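Local atomic coordinates of short chain dehydrogenase/reductase (Acinetobacter baumannii, PDB entry 4IUY), a protein that probably catalyses the NAD(P)-dependent oxidation or reduction of a substrate not yet known, as a Rossmann-fold short-chain dehydrogenase/reductase. Residues G158-I163 with I201-I206; E45-E50 with P246-A251; N21-K26 with S252-G257. All coordinates share one frame; numbering follows the deposited sequence.

Interaction 1. Residues G158-I163 with I201-I206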
# COMPACT_ATOMS: atom_id res chain seq x y z
N GLY D 158 23.12 16.15 -1.77
CA GLY D 158 23.37 14.76 -2.08
C GLY D 158 22.18 13.81 -2.10
O GLY D 158 21.02 14.23 -2.22
N SER D 159 22.48 12.52 -2.02
CA SER D 159 21.48 11.47 -2.12
C SER D 159 21.73 10.37 -1.12
O SER D 159 22.87 10.04 -0.78
CB SER D 159 21.46 10.87 -3.53
OG SER D 159 21.07 11.84 -4.48
N ILE D 160 20.63 9.79 -0.67
CA ILE D 160 20.64 8.66 0.23
C ILE D 160 19.83 7.51 -0.39
O ILE D 160 18.73 7.73 -0.91
CB ILE D 160 20.04 9.02 1.57
CG1 ILE D 160 20.88 10.13 2.23
CG2 ILE D 160 19.94 7.76 2.46
CD1 ILE D 160 20.30 10.64 3.53
N ILE D 161 20.39 6.31 -0.37
CA ILE D 161 19.74 5.12 -0.85
C ILE D 161 19.72 4.08 0.28
O ILE D 161 20.78 3.68 0.78
CB ILE D 161 20.47 4.53 -2.08
CG1 ILE D 161 20.65 5.57 -3.18
CG2 ILE D 161 19.77 3.28 -2.60
CD1 ILE D 161 21.55 5.05 -4.32
N ASN D 162 18.52 3.67 0.69
CA ASN D 162 18.36 2.61 1.69
C ASN D 162 18.10 1.28 1.04
O ASN D 162 17.17 1.12 0.26
CB ASN D 162 17.20 2.94 2.67
CG ASN D 162 17.50 4.15 3.56
OD1 ASN D 162 18.64 4.32 4.01
ND2 ASN D 162 16.50 5.00 3.82
N ILE D 163 18.94 0.30 1.33
CA ILE D 163 18.61 -1.01 0.84
C ILE D 163 17.64 -1.65 1.82
O ILE D 163 18.00 -1.96 2.97
CB ILE D 163 19.83 -1.90 0.65
CG1 ILE D 163 20.89 -1.17 -0.16
CG2 ILE D 163 19.39 -3.18 -0.04
CD1 ILE D 163 20.40 -0.64 -1.47
N ILE D 201 18.44 17.19 -0.46
CA ILE D 201 18.83 15.81 -0.35
C ILE D 201 17.64 14.91 -0.61
O ILE D 201 16.67 14.95 0.14
CB ILE D 201 19.39 15.52 1.03
CG1 ILE D 201 20.70 16.29 1.22
CG2 ILE D 201 19.63 14.03 1.23
CD1 ILE D 201 21.20 16.32 2.64
N ASN D 202 17.70 14.09 -1.66
CA ASN D 202 16.62 13.14 -1.89
C ASN D 202 16.93 11.76 -1.24
O ASN D 202 18.09 11.34 -1.14
CB ASN D 202 16.25 13.02 -3.39
CG ASN D 202 17.39 12.49 -4.25
OD1 ASN D 202 18.56 12.58 -3.87
ND2 ASN D 202 17.05 11.95 -5.42
N VAL D 203 15.88 11.07 -0.80
CA VAL D 203 16.03 9.85 -0.03
C VAL D 203 15.12 8.77 -0.62
O VAL D 203 13.89 8.93 -0.66
CB VAL D 203 15.68 10.07 1.46
CG1 VAL D 203 15.97 8.81 2.26
CG2 VAL D 203 16.47 11.29 2.04
N ASN D 204 15.73 7.68 -1.07
CA ASN D 204 14.99 6.60 -1.72
C ASN D 204 15.46 5.22 -1.28
O ASN D 204 16.51 5.07 -0.65
CB ASN D 204 15.10 6.73 -3.24
CG ASN D 204 14.43 7.96 -3.75
OD1 ASN D 204 13.19 8.04 -3.81
ND2 ASN D 204 15.23 8.97 -4.06
N ALA D 205 14.66 4.22 -1.61
CA ALA D 205 14.96 2.86 -1.20
C ALA D 205 14.98 1.90 -2.38
O ALA D 205 14.28 2.09 -3.36
CB ALA D 205 13.92 2.38 -0.14
N ILE D 206 15.78 0.85 -2.25
CA ILE D 206 15.74 -0.26 -3.16
C ILE D 206 15.42 -1.52 -2.37
O ILE D 206 16.05 -1.79 -1.34
CB ILE D 206 17.07 -0.44 -3.88
CG1 ILE D 206 17.31 0.79 -4.77
CG2 ILE D 206 17.05 -1.75 -4.70
CD1 ILE D 206 18.71 0.90 -5.35
O HOH W 1 19.47 11.30 -7.32
O HOH W 2 18.03 8.54 -3.59

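Interaction 2. Residues E45-E50 with P246-A251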
# COMPACT_ATOMS: atom_id res chain seq x y z
N GLU D 45 32.11 -1.97 -6.61
CA GLU D 45 32.74 -2.17 -7.90
C GLU D 45 31.95 -1.49 -9.01
O GLU D 45 32.53 -0.92 -9.93
CB GLU D 45 32.92 -3.65 -8.15
CG GLU D 45 33.84 -3.96 -9.26
CD GLU D 45 34.63 -5.19 -8.99
OE1 GLU D 45 34.53 -5.74 -7.87
OE2 GLU D 45 35.29 -5.66 -9.94
N LEU D 46 30.63 -1.52 -8.89
CA LEU D 46 29.75 -0.85 -9.84
C LEU D 46 30.03 0.67 -9.91
O LEU D 46 30.23 1.21 -11.00
CB LEU D 46 28.27 -1.09 -9.47
CG LEU D 46 27.29 -0.18 -10.23
CD1 LEU D 46 27.30 -0.53 -11.71
CD2 LEU D 46 25.89 -0.26 -9.67
N PHE D 47 30.05 1.36 -8.77
CA PHE D 47 30.29 2.81 -8.80
C PHE D 47 31.74 3.15 -9.24
O PHE D 47 31.96 4.11 -9.97
CB PHE D 47 29.89 3.48 -7.48
CG PHE D 47 28.39 3.69 -7.34
CD1 PHE D 47 27.79 4.84 -7.82
CD2 PHE D 47 27.57 2.70 -6.80
CE1 PHE D 47 26.42 5.03 -7.74
CE2 PHE D 47 26.19 2.88 -6.71
CZ PHE D 47 25.61 4.04 -7.18
N ALA D 48 32.70 2.32 -8.84
CA ALA D 48 34.09 2.52 -9.26
C ALA D 48 34.22 2.37 -10.78
O ALA D 48 34.86 3.17 -11.44
CB ALA D 48 35.02 1.53 -8.55
N LYS D 49 33.57 1.35 -11.33
CA LYS D 49 33.57 1.14 -12.77
C LYS D 49 32.96 2.35 -13.49
O LYS D 49 33.40 2.71 -14.57
CB LYS D 49 32.79 -0.13 -13.08
CG LYS D 49 33.10 -0.84 -14.38
CD LYS D 49 31.97 -1.79 -14.67
CE LYS D 49 31.58 -2.56 -13.38
NZ LYS D 49 30.25 -3.24 -13.47
N GLU D 50 31.99 3.00 -12.86
CA GLU D 50 31.38 4.19 -13.43
C GLU D 50 32.17 5.48 -13.11
O GLU D 50 31.67 6.59 -13.29
CB GLU D 50 29.91 4.34 -12.98
CG GLU D 50 29.01 3.23 -13.51
CD GLU D 50 29.04 3.18 -15.02
OE1 GLU D 50 28.90 4.25 -15.64
OE2 GLU D 50 29.26 2.08 -15.59
N PRO D 246 18.62 0.71 -11.03
CA PRO D 246 18.04 1.50 -9.94
C PRO D 246 19.10 2.24 -9.09
O PRO D 246 18.86 3.37 -8.67
CB PRO D 246 17.32 0.45 -9.10
CG PRO D 246 17.00 -0.66 -10.04
CD PRO D 246 18.14 -0.69 -11.03
N LEU D 247 20.23 1.60 -8.84
CA LEU D 247 21.31 2.22 -8.04
C LEU D 247 21.85 3.47 -8.69
O LEU D 247 22.05 4.49 -8.03
CB LEU D 247 22.46 1.25 -7.79
CG LEU D 247 22.25 0.20 -6.70
CD1 LEU D 247 23.28 -0.93 -6.87
CD2 LEU D 247 22.36 0.83 -5.32
N LEU D 248 22.09 3.38 -10.00
CA LEU D 248 22.62 4.50 -10.75
C LEU D 248 21.57 5.61 -10.89
O LEU D 248 21.91 6.80 -10.77
CB LEU D 248 23.14 4.05 -12.12
CG LEU D 248 24.44 3.24 -12.12
CD1 LEU D 248 24.87 2.90 -13.51
CD2 LEU D 248 25.57 3.97 -11.39
N LEU D 249 20.32 5.21 -11.08
CA LEU D 249 19.21 6.17 -11.13
C LEU D 249 19.14 7.03 -9.87
O LEU D 249 19.04 8.24 -9.96
CB LEU D 249 17.87 5.43 -11.30
CG LEU D 249 16.58 6.27 -11.24
CD1 LEU D 249 16.48 7.20 -12.47
CD2 LEU D 249 15.37 5.38 -11.11
N LEU D 250 19.15 6.38 -8.71
CA LEU D 250 18.94 7.05 -7.43
C LEU D 250 20.19 7.76 -6.90
O LEU D 250 20.11 8.48 -5.90
CB LEU D 250 18.41 6.06 -6.40
CG LEU D 250 17.07 5.42 -6.78
CD1 LEU D 250 16.65 4.41 -5.72
CD2 LEU D 250 15.98 6.50 -6.99
N ALA D 251 21.33 7.53 -7.55
CA ALA D 251 22.56 8.19 -7.15
C ALA D 251 22.94 9.34 -8.08
O ALA D 251 23.93 10.05 -7.85
CB ALA D 251 23.70 7.21 -7.06

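Interaction 3. Residues N21-K26 with S252-G257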
# COMPACT_ATOMS: atom_id res chain seq x y z
N ASN D 21 25.31 12.33 -20.29
CA ASN D 21 24.94 11.15 -19.50
C ASN D 21 24.26 11.52 -18.19
O ASN D 21 24.93 11.98 -17.23
CB ASN D 21 26.14 10.23 -19.25
CG ASN D 21 25.77 9.00 -18.42
OD1 ASN D 21 24.59 8.61 -18.35
ND2 ASN D 21 26.78 8.37 -17.82
N ILE D 22 22.95 11.29 -18.13
CA ILE D 22 22.15 11.69 -16.97
C ILE D 22 22.38 10.78 -15.78
O ILE D 22 21.98 11.13 -14.67
CB ILE D 22 20.64 11.78 -17.27
CG1 ILE D 22 20.07 10.41 -17.63
CG2 ILE D 22 20.37 12.76 -18.38
CD1 ILE D 22 18.58 10.46 -18.00
N PHE D 23 23.02 9.63 -16.01
CA PHE D 23 23.32 8.70 -14.92
C PHE D 23 24.75 8.86 -14.43
O PHE D 23 25.29 7.99 -13.77
CB PHE D 23 23.10 7.26 -15.35
CG PHE D 23 21.68 6.96 -15.71
CD1 PHE D 23 20.73 6.79 -14.71
CD2 PHE D 23 21.29 6.87 -17.04
CE1 PHE D 23 19.42 6.53 -15.02
CE2 PHE D 23 19.97 6.61 -17.37
CZ PHE D 23 19.03 6.42 -16.37
N ASP D 24 25.36 9.98 -14.79
CA ASP D 24 26.76 10.21 -14.45
C ASP D 24 27.05 10.25 -12.94
O ASP D 24 26.41 11.00 -12.19
CB ASP D 24 27.23 11.52 -15.10
CG ASP D 24 28.66 11.84 -14.77
OD1 ASP D 24 29.54 11.03 -15.12
OD2 ASP D 24 28.92 12.92 -14.21
N VAL D 25 28.03 9.46 -12.52
CA VAL D 25 28.49 9.49 -11.13
C VAL D 25 30.01 9.69 -11.08
O VAL D 25 30.63 9.56 -10.02
CB VAL D 25 28.08 8.22 -10.33
CG1 VAL D 25 26.54 8.11 -10.29
CG2 VAL D 25 28.69 6.97 -10.93
N LYS D 26 30.59 10.04 -12.22
CA LYS D 26 32.04 10.26 -12.24
C LYS D 26 32.49 11.31 -11.22
O LYS D 26 31.90 12.36 -11.11
CB LYS D 26 32.53 10.67 -13.63
CG LYS D 26 34.04 10.60 -13.73
CD LYS D 26 34.54 10.78 -15.15
CE LYS D 26 36.06 10.60 -15.20
NZ LYS D 26 36.78 11.70 -14.48
N SER D 252 22.20 9.52 -9.16
CA SER D 252 22.61 10.51 -10.15
C SER D 252 21.55 11.60 -10.36
O SER D 252 20.51 11.63 -9.70
CB SER D 252 22.96 9.82 -11.48
OG SER D 252 21.85 9.09 -12.01
N GLN D 253 21.87 12.51 -11.26
CA GLN D 253 20.96 13.56 -11.65
C GLN D 253 19.64 12.99 -12.17
O GLN D 253 18.58 13.53 -11.90
CB GLN D 253 21.64 14.44 -12.73
CG GLN D 253 20.69 15.37 -13.48
CD GLN D 253 21.42 16.39 -14.33
OE1 GLN D 253 21.74 17.48 -13.85
NE2 GLN D 253 21.70 16.05 -15.59
N ALA D 254 19.71 11.85 -12.85
CA ALA D 254 18.53 11.20 -13.42
C ALA D 254 17.41 11.01 -12.40
O ALA D 254 16.24 11.00 -12.77
CB ALA D 254 18.91 9.87 -14.03
N GLY D 255 17.79 10.88 -11.14
CA GLY D 255 16.85 10.61 -10.06
C GLY D 255 16.52 11.80 -9.19
O GLY D 255 15.89 11.65 -8.14
N GLN D 256 16.96 12.98 -9.58
CA GLN D 256 16.82 14.11 -8.68
C GLN D 256 15.36 14.50 -8.41
O GLN D 256 15.07 15.03 -7.34
CB GLN D 256 17.66 15.31 -9.12
CG GLN D 256 17.27 15.95 -10.41
CD GLN D 256 18.14 17.15 -10.73
OE1 GLN D 256 18.75 17.23 -11.80
NE2 GLN D 256 18.22 18.09 -9.78
N GLY D 257 14.45 14.22 -9.35
CA GLY D 257 13.04 14.54 -9.15
C GLY D 257 12.28 13.47 -8.36
O GLY D 257 11.07 13.54 -8.18
O HOH W 3 24.44 12.95 -12.56

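Interaction 1. Residues G158-I163 with I201-I206
S159 and N202 meet side by side on neighbouring parallel strands, where S159 OG donates to N202 OD1 over 2.7 Å. The hydroxyl lies in the plane of the amide carbonyl and uses one of its lone pairs. N202 turns its CG into the crowded position between its own N and carbonyl carbon (chi1 62°), and this swings OD1 across to the serine. Its ND2 holds a water that also reaches S159 OG weakly, and gives a further bond to I258 O.

Beneath this pair the backbones join in regular parallel register. I160 N donates to N202 O (3.0 Å), and I160 O accepts from N204 N (3.0 Å). The same alternation continues with N162 N to N204 O (2.8 Å) and I206 N to N162 O (2.9 Å). A water links I160 O to N204 ND2, which also bonds I258 O, while N204 OD1 accepts from I261 N.

On the S159 face, I206 CD1 packs against I161 CG2 at 3.8 Å, and helix 244-251 lies over them. On the other face, I160 CG2 touches V203 CG1 at 4.1 Å, under M192 of helix 176-196. N162 is fixed by its amide, OD1 to N111 and ND2 to T189. Strands 159-163 and 202-208 with helix 176-196 between them form a beta-alpha-beta unit of the Rossmann fold.

Interaction 2. Residues E45-E50 with P246-A251
Helices 38-49 and 244-251 of the Rossmann fold pack against each other through F47, whose ring reaches across to L247, L248 and A251, with L46 and E50 adding contacts of their own. The short segments of the two helices stand 11.3 Å apart at their axes and cross at -62°, a separation bridged by side chains, one of which reaches the backbone oxygen of L247.

F47 has CG anti to its carbonyl carbon (chi1 -78°), which carries the ring out between the helices. The far edge of the ring does the touching: CE1 lies 3.6 Å from A251 CB, and CZ is 3.7 Å from L247 O, both partners sitting near the ring plane. L248 CD2 approaches CE1 obliquely at 3.9 Å, the leucine and the phenylalanine sliding past each other in opposite directions.

Helix 38-49 follows the first strand of the parallel sheet, 29-32, while helix 244-251 comes just before the last, 262-265, so the contact brings together parts of the chain nearly 200 residues apart. L250 and L247 of the later helix rest on I206 of strand 202-208, and P246 and L249 lean on strand 262-265.

Next to the ring, L46 and L247 meet through methyl groups, L46 CD2 to L247 CD1 at 3.9 Å, their side chains running at a slant to one another. At the C-terminal end of helix 38-49, E50 offers its aliphatic part: CG, anti to the carbonyl carbon (chi1 -66°), lies 4.1 Å from L248 CD2, the two side chains crossing at about a right angle. V25 packs on both F47 and E50, and L248 also touches F23 of the second subunit.

Interaction 3. Residues N21-K26 with S252-G257
N21 to D24 form a type I beta turn whose I22 carbonyl accepts from A254 N at 3.0 Å, a bent bond (N-H...O 135°) to the 3-10 turn 253-255. The contact thus joins the N-terminal lead-in of the Rossmann fold, ahead of strand 29-32, to the loop between helix 244-251 and the last strand. An Asx turn overlaps the beta turn, N21 OD1 accepting from F23 N.

The methyl of A254 is gripped by two side chains. I22 CG1 lies 3.8 Å from A254 CB, and F23 CE1 approaches the same methyl obliquely at 3.5 Å. I22 takes the less common rotamer with CG1 between its N and carbonyl carbon (chi1 65°), which also sets CG1 over one face of the F23 ring, 3.7 Å above the plane and toward the rim. That ring stacks on F23 of the second subunit.

S252 points at the turn, its OG 3.3 Å from F23 CA, while its hydroxyl is hydrogen-bonded to L248 O one turn back. V25 CG1 closes on S252 CB at 4.1 Å. Beside them a water bridges the backbones, donating to D24 O and accepting from Q253 N.

In the fold
Interaction 1 lies in the core and is built chiefly on backbone hydrogen bonds between adjacent strands of the sheet, with a side-chain bond and apolar contacts on the faces. Interaction 2, also buried, is almost all apolar side-chain packing between two helices, and its helix 244-251 rests on the sheet of interaction 1, N204 meeting L250. Interaction 3 is partly buried, further from the centre, and mixes one direct backbone bond, a water bridge and small apolar contacts. Along the chain interaction 2 is nested inside the loop closed by interaction 3, and 246-251 runs straight into 252-257. Both touch the second subunit, whereas no other chain touches the segments of interaction 1.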